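Side-chain contacts in apoptosis regulator Bcl-2 homolog (Fowlpox virus, PDB 5TZP), which inhibits apoptosis of the host cell by sequestering and inactivating several proapoptotic Bcl-2 proteins, among them BAX and BAK1: residues Lys54-Ile57 with Lys58-Asn62; Lys85-Trp88 with Gly89-Ile92; Val105-Asp108 with Thr109-Gln112; Asn25-Ile28 with Glu29-Asn33. All blocks are in the same frame, centred on the assembly; numbering follows the deposited sequence. Where two conformers were deposited one is given.

Contact 1: Lys54-Ile57 with Lys58-Asn62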
loop_
_atom_site.group_PDB
_atom_site.type_symbol
_atom_site.label_atom_id
_atom_site.label_comp_id
_atom_site.label_asym_id
_atom_site.label_seq_id
_atom_site.Cartn_x
_atom_site.Cartn_y
_atom_site.Cartn_z
ATOM N N LYS A 54 -3.374 2.477 -9.118
ATOM C CA LYS A 54 -4.016 3.514 -9.902
ATOM C C LYS A 54 -5.508 3.233 -9.970
ATOM O O LYS A 54 -6.336 4.154 -9.798
ATOM C CB LYS A 54 -3.453 3.598 -11.341
ATOM C CG LYS A 54 -4.032 4.632 -12.257
ATOM C CD LYS A 54 -3.259 4.735 -13.612
ATOM C CE LYS A 54 -3.833 5.794 -14.562
ATOM N NZ LYS A 54 -2.819 6.274 -15.632
ATOM N N SER A 55 -5.905 1.959 -10.144
ATOM C CA SER A 55 -7.313 1.624 -10.205
ATOM C C SER A 55 -8.002 1.899 -8.877
ATOM O O SER A 55 -9.133 2.461 -8.832
ATOM C CB SER A 55 -7.452 0.164 -10.613
ATOM O OG SER A 55 -8.815 -0.267 -10.583
ATOM N N VAL A 56 -7.418 1.480 -7.792
ATOM C CA VAL A 56 -7.976 1.707 -6.446
ATOM C C VAL A 56 -8.162 3.192 -6.205
ATOM O O VAL A 56 -9.207 3.608 -5.711
ATOM C CB VAL A 56 -7.136 1.031 -5.356
ATOM C CG1 VAL A 56 -7.578 1.459 -3.950
ATOM C CG2 VAL A 56 -7.258 -0.478 -5.508
ATOM N N ILE A 57 -7.156 3.995 -6.524
ATOM C CA ILE A 57 -7.237 5.444 -6.308
ATOM C C ILE A 57 -8.308 6.043 -7.185
ATOM O O ILE A 57 -9.123 6.855 -6.701
ATOM C CB ILE A 57 -5.848 6.100 -6.507
ATOM C CG1 ILE A 57 -4.924 5.695 -5.377
ATOM C CG2 ILE A 57 -6.008 7.625 -6.561
ATOM C CD1 ILE A 57 -3.444 5.993 -5.599
ATOM N N LYS A 58 -8.382 5.672 -8.451
ATOM C CA LYS A 58 -9.402 6.262 -9.341
ATOM C C LYS A 58 -10.792 5.934 -8.837
ATOM O O LYS A 58 -11.723 6.771 -9.005
ATOM C CB LYS A 58 -9.203 5.750 -10.766
ATOM C CG LYS A 58 -10.270 6.219 -11.784
ATOM C CD LYS A 58 -10.060 5.598 -13.177
ATOM C CE LYS A 58 -8.839 6.222 -13.842
ATOM N NZ LYS A 58 -8.726 5.770 -15.297
ATOM N N THR A 59 -11.001 4.739 -8.287
ATOM C CA THR A 59 -12.317 4.274 -7.867
ATOM C C THR A 59 -12.705 4.890 -6.527
ATOM O O THR A 59 -13.906 5.077 -6.265
ATOM C CB THR A 59 -12.317 2.744 -7.777
ATOM O OG1 THR A 59 -12.112 2.232 -9.091
ATOM C CG2 THR A 59 -13.599 2.209 -7.206
ATOM N N ASN A 60 -11.763 5.180 -5.638
ATOM C CA ASN A 60 -12.052 5.446 -4.238
ATOM C C ASN A 60 -11.504 6.727 -3.689
ATOM O O ASN A 60 -11.662 6.974 -2.503
ATOM C CB ASN A 60 -11.521 4.290 -3.367
ATOM C CG ASN A 60 -12.121 2.979 -3.743
ATOM O OD1 ASN A 60 -13.254 2.700 -3.332
ATOM N ND2 ASN A 60 -11.368 2.139 -4.410
ATOM N N TYR A 61 -10.921 7.583 -4.534
ATOM C CA TYR A 61 -10.263 8.770 -3.977
ATOM C C TYR A 61 -11.210 9.653 -3.185
ATOM O O TYR A 61 -10.764 10.247 -2.200
ATOM C CB TYR A 61 -9.528 9.624 -5.055
ATOM C CG TYR A 61 -10.423 10.459 -5.903
ATOM C CD1 TYR A 61 -11.036 9.999 -7.045
ATOM C CD2 TYR A 61 -10.694 11.739 -5.510
ATOM C CE1 TYR A 61 -11.910 10.815 -7.755
ATOM C CE2 TYR A 61 -11.553 12.542 -6.211
ATOM C CZ TYR A 61 -12.119 12.104 -7.323
ATOM O OH TYR A 61 -13.075 12.805 -7.999
ATOM N N ASN A 62 -12.497 9.762 -3.550
ATOM C CA ASN A 62 -13.386 10.607 -2.755
ATOM C C ASN A 62 -13.612 10.065 -1.355
ATOM O O ASN A 62 -13.717 10.815 -0.406
ATOM C CB ASN A 62 -14.746 10.764 -3.449
ATOM C CG ASN A 62 -14.630 11.550 -4.770
ATOM O OD1 ASN A 62 -14.823 10.998 -5.894
ATOM N ND2 ASN A 62 -14.422 12.778 -4.633
HETATM O O HOH W 1 -10.909 -0.336 -8.622
#
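V56 and N60 meet through a side-chain to backbone hydrogen bond. N60 ND2 donates to V56 O at 2.9 Å, with 153° at the hydrogen. The donor lies in the carbonyl plane of V56, on a lone pair, while the oxygen is tilted somewhat out of the amide plane of N60. The N60 side chain folds back along the helix because CG sits anti to its carbonyl carbon, beside the backbone N (chi1 -59°). The same oxygen takes weak bonds from N60 N and T59 N. The V56 and N60 side chains cross at a slant, with V56 CG1 3.9 Å from N60 ND2.

Backbone bonds carry the turn. K58 N donates to K54 O at 2.9 Å and T59 N to S55 O at 3.0 Å. Y61 N reaches I57 O only weakly, which suits the departure of N60 from regular helical angles.

This is one stretch of helix 43-68 in the Bcl-2 fold, and it faces the bound Bik BH3 peptide. An aromatic side chain of the peptide hydrogen-bonds to S55 OG, and aromatic packing from the peptide also covers V56. An apolar side chain of the peptide packs on N60.

A water bridges the two hydroxyls. It lies 2.9 Å from S55 OG and donates to T59 OG1 at 2.9 Å. The hydroxyls themselves stay 4.4 Å apart.

Apolar contact is slight: I57 CG2 approaches Y61 CB at 4.3 Å. Both side chains also touch Y100 of helix 88-105. A polar edge contact accompanies it, with I57 O at the edge of the Y61 ring, in its plane.

Contact 2: Lys85-Trp88 with Gly89-Ile92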
loop_
_atom_site.group_PDB
_atom_site.type_symbol
_atom_site.label_atom_id
_atom_site.label_comp_id
_atom_site.label_asym_id
_atom_site.label_seq_id
_atom_site.Cartn_x
_atom_site.Cartn_y
_atom_site.Cartn_z
ATOM N N LYS A 85 -5.948 -11.066 8.790
ATOM C CA LYS A 85 -5.636 -11.782 7.570
ATOM C C LYS A 85 -5.038 -10.870 6.525
ATOM O O LYS A 85 -5.215 -9.638 6.555
ATOM C CB LYS A 85 -6.840 -12.483 6.983
ATOM C CG LYS A 85 -7.729 -11.683 6.259
ATOM C CD LYS A 85 -8.648 -12.540 5.357
ATOM C CE LYS A 85 -9.631 -11.606 4.633
ATOM N NZ LYS A 85 -10.776 -12.195 3.882
ATOM N N ILE A 86 -4.286 -11.475 5.601
ATOM C CA ILE A 86 -3.685 -10.753 4.500
ATOM C C ILE A 86 -4.169 -11.368 3.181
ATOM O O ILE A 86 -4.484 -12.582 3.105
ATOM C CB ILE A 86 -2.146 -10.775 4.594
ATOM C CG1 ILE A 86 -1.455 -9.782 3.672
ATOM C CG2 ILE A 86 -1.580 -12.220 4.284
ATOM C CD1 ILE A 86 -0.006 -9.559 4.038
ATOM N N ASN A 87 -4.243 -10.548 2.130
ATOM C CA ASN A 87 -4.408 -10.987 0.753
ATOM C C ASN A 87 -3.898 -9.876 -0.138
ATOM O O ASN A 87 -3.597 -8.780 0.349
ATOM C CB ASN A 87 -5.847 -11.431 0.411
ATOM C CG ASN A 87 -6.864 -10.364 0.570
ATOM O OD1 ASN A 87 -6.614 -9.224 0.107
ATOM N ND2 ASN A 87 -8.041 -10.689 1.083
ATOM N N TRP A 88 -3.757 -10.127 -1.424
ATOM C CA TRP A 88 -3.163 -9.147 -2.299
ATOM C C TRP A 88 -4.052 -7.938 -2.485
ATOM O O TRP A 88 -3.532 -6.806 -2.601
ATOM C CB TRP A 88 -2.777 -9.745 -3.664
ATOM C CG TRP A 88 -1.537 -10.525 -3.552
ATOM C CD1 TRP A 88 -1.423 -11.925 -3.661
ATOM C CD2 TRP A 88 -0.208 -10.035 -3.342
ATOM N NE1 TRP A 88 -0.124 -12.255 -3.480
ATOM C CE2 TRP A 88 0.667 -11.151 -3.276
ATOM C CE3 TRP A 88 0.323 -8.759 -3.162
ATOM C CZ2 TRP A 88 2.013 -10.999 -3.078
ATOM C CZ3 TRP A 88 1.681 -8.642 -2.946
ATOM C CH2 TRP A 88 2.495 -9.748 -2.920
ATOM N N GLY A 89 -5.374 -8.061 -2.495
ATOM C CA GLY A 89 -6.214 -6.873 -2.577
ATOM C C GLY A 89 -6.022 -5.938 -1.405
ATOM O O GLY A 89 -6.071 -4.722 -1.574
ATOM N N ARG A 90 -5.873 -6.502 -0.219
ATOM C CA ARG A 90 -5.612 -5.734 0.990
ATOM C C ARG A 90 -4.278 -4.996 0.882
ATOM O O ARG A 90 -4.153 -3.821 1.271
ATOM C CB ARG A 90 -5.691 -6.577 2.245
ATOM C CG ARG A 90 -7.179 -6.961 2.560
ATOM C CD ARG A 90 -7.259 -7.830 3.739
ATOM N NE ARG A 90 -8.648 -8.227 4.016
ATOM C CZ ARG A 90 -9.134 -8.311 5.247
ATOM N NH1 ARG A 90 -8.459 -7.935 6.327
ATOM N NH2 ARG A 90 -10.442 -8.583 5.329
ATOM N N ILE A 91 -3.241 -5.714 0.447
ATOM C CA ILE A 91 -1.899 -5.117 0.266
ATOM C C ILE A 91 -1.983 -3.981 -0.721
ATOM O O ILE A 91 -1.453 -2.890 -0.473
ATOM C CB ILE A 91 -0.879 -6.203 -0.152
ATOM C CG1 ILE A 91 -0.631 -7.135 1.014
ATOM C CG2 ILE A 91 0.431 -5.549 -0.610
ATOM C CD1 ILE A 91 0.180 -8.410 0.576
ATOM N N ILE A 92 -2.609 -4.204 -1.858
ATOM C CA ILE A 92 -2.733 -3.175 -2.890
ATOM C C ILE A 92 -3.488 -1.989 -2.331
ATOM O O ILE A 92 -3.091 -0.826 -2.545
ATOM C CB ILE A 92 -3.466 -3.721 -4.125
ATOM C CG1 ILE A 92 -2.497 -4.695 -4.843
ATOM C CG2 ILE A 92 -3.976 -2.615 -5.027
ATOM C CD1 ILE A 92 -3.243 -5.699 -5.780
#
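N87 and R90 meet at the start of helix 88-105, where N87 is the N-cap. N87 OD1 accepts from R90 N at 2.8 Å, nearly along the C=O axis and almost straight at the hydrogen (162°). CG of N87 stands between its own backbone N and carbonyl carbon (chi1 61°), which brings the amide back over the first turn. N87 O then takes I91 N, and W88 O takes I92 N.

The buried side is apolar, with W88, I91 and I92 all enclosed. I91 and W88 lie side by side and point the same way. I91 CD1 sits over one face of the indole, 4.1 Å from the centroid of the six-membered ring, a CH-pi contact. The same methyl meets I86 CD1 at 3.7 Å, with the two isoleucines crossing at a slant.

The looser polar edge faces the bound peptide, with K85 at its exposed rim. K85 crosses R90 at about a right angle. K85 CE lies over one face of the guanidinium, toward its rim, 3.2 Å from R90 NH2. N87-W88-G89-R90 is the NWGR signature of BH1. Its arginine NE forms the hallmark salt bridge to an acidic side chain of the BH3 peptide. N87 ND2 hydrogen-bonds to an acidic peptide side chain, and K85 NZ makes a long, weak ion pair with one.

R90 NH1 bonds to V81 O, and W88 NE1 to Q137 OE1. I86 and I91 pack on W133 of helix 115-136, and I92 on A52 and V56 of helix 43-68.

Contact 3: Val105-Asp108 with Thr109-Gln112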
loop_
_atom_site.group_PDB
_atom_site.type_symbol
_atom_site.label_atom_id
_atom_site.label_comp_id
_atom_site.label_asym_id
_atom_site.label_seq_id
_atom_site.Cartn_x
_atom_site.Cartn_y
_atom_site.Cartn_z
ATOM N N VAL A 105 -0.269 14.820 2.420
ATOM C CA VAL A 105 0.348 15.330 3.640
ATOM C C VAL A 105 1.754 15.889 3.385
ATOM O O VAL A 105 2.413 16.301 4.362
ATOM C CB VAL A 105 0.322 14.304 4.814
ATOM C CG1 VAL A 105 -1.111 13.956 5.185
ATOM C CG2 VAL A 105 1.229 13.115 4.516
ATOM N N LYS A 106 2.218 15.941 2.153
ATOM C CA LYS A 106 3.507 16.539 1.853
ATOM C C LYS A 106 3.604 17.935 2.453
ATOM O O LYS A 106 2.685 18.759 2.338
ATOM C CB LYS A 106 3.685 16.596 0.344
ATOM C CG LYS A 106 5.109 17.119 -0.083
ATOM C CD LYS A 106 5.135 17.442 -1.548
ATOM C CE LYS A 106 5.037 18.939 -1.763
ATOM N NZ LYS A 106 6.365 19.656 -1.179
ATOM N N GLN A 107 4.761 18.214 3.094
ATOM C CA GLN A 107 5.000 19.527 3.637
ATOM C C GLN A 107 5.063 20.556 2.518
ATOM O O GLN A 107 5.531 20.290 1.429
ATOM C CB GLN A 107 6.324 19.561 4.384
ATOM C CG GLN A 107 6.317 18.720 5.668
ATOM C CD GLN A 107 7.516 19.095 6.503
ATOM O OE1 GLN A 107 8.645 19.113 6.006
ATOM N NE2 GLN A 107 7.281 19.587 7.810
ATOM N N ASP A 108 4.615 21.770 2.811
ATOM C CA ASP A 108 4.757 22.853 1.825
ATOM C C ASP A 108 6.194 23.301 1.624
ATOM O O ASP A 108 6.580 23.676 0.524
ATOM C CB ASP A 108 3.942 24.101 2.263
ATOM C CG ASP A 108 2.452 24.019 2.006
ATOM O OD1 ASP A 108 2.004 23.094 1.341
ATOM O OD2 ASP A 108 1.790 25.001 2.493
ATOM N N THR A 109 7.011 23.281 2.649
ATOM C CA THR A 109 8.289 23.955 2.647
ATOM C C THR A 109 9.472 22.995 2.523
ATOM O O THR A 109 10.620 23.470 2.583
ATOM C CB THR A 109 8.437 24.894 3.823
ATOM O OG1 THR A 109 8.470 24.194 5.066
ATOM C CG2 THR A 109 7.385 25.933 3.875
ATOM N N SER A 110 9.208 21.707 2.318
ATOM C CA SER A 110 10.291 20.763 2.046
ATOM C C SER A 110 9.736 19.709 1.131
ATOM O O SER A 110 8.536 19.531 1.084
ATOM C CB SER A 110 10.832 20.125 3.337
ATOM O OG SER A 110 10.040 19.038 3.693
ATOM N N PRO A 111 10.566 18.945 0.489
ATOM C CA PRO A 111 10.005 17.854 -0.349
ATOM C C PRO A 111 9.778 16.589 0.439
ATOM O O PRO A 111 9.989 15.492 -0.009
ATOM C CB PRO A 111 10.977 17.757 -1.515
ATOM C CG PRO A 111 12.234 18.318 -0.972
ATOM C CD PRO A 111 11.862 19.351 0.076
ATOM N N GLN A 112 9.234 16.712 1.619
ATOM C CA GLN A 112 8.994 15.596 2.548
ATOM C C GLN A 112 7.570 15.138 2.398
ATOM O O GLN A 112 6.588 15.795 2.839
ATOM C CB GLN A 112 9.289 16.054 3.984
ATOM C CG GLN A 112 8.976 15.030 5.060
ATOM C CD GLN A 112 9.804 13.822 4.967
ATOM O OE1 GLN A 112 9.558 12.890 4.224
ATOM N NE2 GLN A 112 10.901 13.838 5.706
#
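Q107 and S110 face each other across a turn. S110 OG donates to Q107 OE1 at 2.7 Å. The hydroxyl lies in the carbonyl plane of the glutamine amide, on a lone pair. Extended beyond CG, the Q107 chain carries OE1 across to the serine hydroxyl. The serine OG stands between its backbone N and carbonyl carbon (chi1 84°). Q107 OE1 also passes 3.7 Å from Q112 CB. S110 OG in turn accepts a weak bond from Q112 N.

K106 takes a different route, and a less certain one. It is modelled in two conformers. In one of them the chain bends at its last two torsions, and the bend turns NZ back to the backbone of the turn. There K106 NZ would donate to Q107 O at 2.8 Å, almost in line with the carbonyl bond. This bond and a weak one from NZ to S110 O are therefore tentative.

The ends of the turn are joined by the backbone. Q107 N donates to Q112 O at 3.0 Å, with 161° at the hydrogen. K106 CA adds a CA-H...O contact to the same oxygen.

The whole is a surface loop between helix 88-105 and helix 115-136. Its last residues, S110 to Q112, belong to the BH2 motif. Q112 OE1 bonds to Y114 N. V105 and Q107 pack on Y114, and K106 on Y113, in the short link that leads into helix 115-136.

Contact 4: Asn25-Ile28 with Glu29-Asn33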
loop_
_atom_site.group_PDB
_atom_site.type_symbol
_atom_site.label_atom_id
_atom_site.label_comp_id
_atom_site.label_asym_id
_atom_site.label_seq_id
_atom_site.Cartn_x
_atom_site.Cartn_y
_atom_site.Cartn_z
ATOM N N ASN A 25 9.685 2.602 -3.658
ATOM C CA ASN A 25 9.812 3.105 -5.036
ATOM C C ASN A 25 8.449 3.476 -5.607
ATOM O O ASN A 25 8.357 4.497 -6.299
ATOM C CB ASN A 25 10.591 2.124 -5.895
ATOM C CG ASN A 25 12.049 2.364 -5.753
ATOM O OD1 ASN A 25 12.546 3.371 -6.196
ATOM N ND2 ASN A 25 12.753 1.417 -5.159
ATOM N N TYR A 26 7.385 2.685 -5.369
ATOM C CA TYR A 26 6.062 3.058 -5.875
ATOM C C TYR A 26 5.632 4.395 -5.275
ATOM O O TYR A 26 5.158 5.291 -5.983
ATOM C CB TYR A 26 5.023 1.950 -5.650
ATOM C CG TYR A 26 3.666 2.443 -6.069
ATOM C CD1 TYR A 26 3.410 2.739 -7.378
ATOM C CD2 TYR A 26 2.746 2.788 -5.144
ATOM C CE1 TYR A 26 2.181 3.327 -7.780
ATOM C CE2 TYR A 26 1.547 3.387 -5.541
ATOM C CZ TYR A 26 1.320 3.647 -6.814
ATOM O OH TYR A 26 0.156 4.288 -7.214
ATOM N N ILE A 27 5.785 4.567 -3.959
ATOM C CA ILE A 27 5.328 5.801 -3.323
ATOM C C ILE A 27 6.132 6.980 -3.867
ATOM O O ILE A 27 5.584 8.062 -4.151
ATOM C CB ILE A 27 5.403 5.679 -1.802
ATOM C CG1 ILE A 27 4.332 4.688 -1.348
ATOM C CG2 ILE A 27 5.150 7.034 -1.143
ATOM C CD1 ILE A 27 4.319 4.366 0.126
ATOM N N ILE A 28 7.437 6.808 -4.104
ATOM C CA ILE A 28 8.240 7.863 -4.748
ATOM C C ILE A 28 7.694 8.188 -6.142
ATOM O O ILE A 28 7.564 9.369 -6.490
ATOM C CB ILE A 28 9.704 7.428 -4.758
ATOM C CG1 ILE A 28 10.269 7.448 -3.323
ATOM C CG2 ILE A 28 10.490 8.399 -5.670
ATOM C CD1 ILE A 28 11.562 6.727 -3.245
ATOM N N GLU A 29 7.399 7.177 -6.942
ATOM C CA GLU A 29 6.855 7.431 -8.270
ATOM C C GLU A 29 5.532 8.204 -8.195
ATOM O O GLU A 29 5.291 9.170 -8.945
ATOM C CB GLU A 29 6.723 6.146 -9.084
ATOM C CG GLU A 29 6.040 6.428 -10.462
ATOM C CD GLU A 29 6.187 5.386 -11.482
ATOM O OE1 GLU A 29 5.550 5.571 -12.539
ATOM O OE2 GLU A 29 7.005 4.442 -11.370
ATOM N N TYR A 30 4.651 7.781 -7.309
ATOM C CA TYR A 30 3.343 8.415 -7.171
ATOM C C TYR A 30 3.512 9.883 -6.824
ATOM O O TYR A 30 2.803 10.749 -7.352
ATOM C CB TYR A 30 2.543 7.667 -6.120
ATOM C CG TYR A 30 1.178 8.249 -5.986
ATOM C CD1 TYR A 30 0.137 7.907 -6.885
ATOM C CD2 TYR A 30 0.865 9.171 -5.010
ATOM C CE1 TYR A 30 -1.099 8.562 -6.780
ATOM C CE2 TYR A 30 -0.331 9.759 -4.908
ATOM C CZ TYR A 30 -1.312 9.521 -5.786
ATOM O OH TYR A 30 -2.511 10.219 -5.617
ATOM N N ASN A 31 4.453 10.200 -5.923
ATOM C CA ASN A 31 4.641 11.571 -5.462
ATOM C C ASN A 31 5.329 12.431 -6.470
ATOM O O ASN A 31 5.061 13.677 -6.578
ATOM C CB ASN A 31 5.418 11.597 -4.180
ATOM C CG ASN A 31 4.487 11.508 -3.029
ATOM O OD1 ASN A 31 3.899 12.518 -2.568
ATOM N ND2 ASN A 31 4.275 10.327 -2.596
ATOM N N THR A 32 6.283 11.890 -7.199
ATOM C CA THR A 32 7.155 12.700 -8.041
ATOM C C THR A 32 6.844 12.658 -9.530
ATOM O O THR A 32 7.439 13.452 -10.283
ATOM C CB THR A 32 8.629 12.288 -7.867
ATOM O OG1 THR A 32 8.866 10.942 -8.320
ATOM C CG2 THR A 32 9.037 12.469 -6.418
ATOM N N ASN A 33 6.024 11.679 -9.965
ATOM C CA ASN A 33 5.718 11.477 -11.382
ATOM C C ASN A 33 6.950 11.201 -12.203
ATOM O O ASN A 33 7.050 11.604 -13.383
ATOM C CB ASN A 33 4.857 12.630 -11.914
ATOM C CG ASN A 33 3.543 12.691 -11.224
ATOM O OD1 ASN A 33 2.806 11.717 -11.243
ATOM N ND2 ASN A 33 3.226 13.837 -10.633
#
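The side chains of Y26 and Y30 lie side by side and point the same way, one helical turn apart. Y26 OH comes 3.6 Å from Y30 CD1, oblique to the Y30 ring. Y30 CB lies oblique to the Y26 ring, 4.3 Å from Y26 CZ. Both tyrosines have CG anti to the backbone N (chi1 175° and -178°), which sends the rings off the same flank.

This is the C-terminal end of helix 14-32 in the Bcl-2 fold. Y26 packs on helices 43-68 and 88-105, and Y30 on I57 and Y100. E29 OE1 makes a salt bridge to K50, and OE2 bonds to Y46 OH and R36 N.

Near the helix end, side chains double the backbone bonds. I27 O accepts from N31 N and N31 ND2, each at 3.0 Å, from opposite faces of its plane. I27 O lies in the plane of the N31 amide, though ND2 comes from above the carbonyl plane, not on a lone pair. N31 ND2 also bonds weakly to S102 OG. N33 then leaves the helix with positive phi.

I28 O is gripped twice as well. T32 N reaches it at 2.9 Å, and T32 OG1 donates from above the carbonyl plane at 2.7 Å.

From the N terminus, contact 4 comes first, at the end of helix 14-32. Contact 1 follows within helix 43-68. Contact 2 marks the start of helix 88-105, and contact 3 turns the chain between that helix and helix 115-136. All four are local and in series; none nests in or crosses another. Contact 3 alone closes a loop. Contact 1 lies between two of the others: through its I57 and V56, helix 43-68 is tied to helix 14-32 at contact 4 and to helix 88-105 at contact 2. Contacts 3 and 4 lie near each other without touching. Contacts 1 and 2 both line the BH3-binding groove.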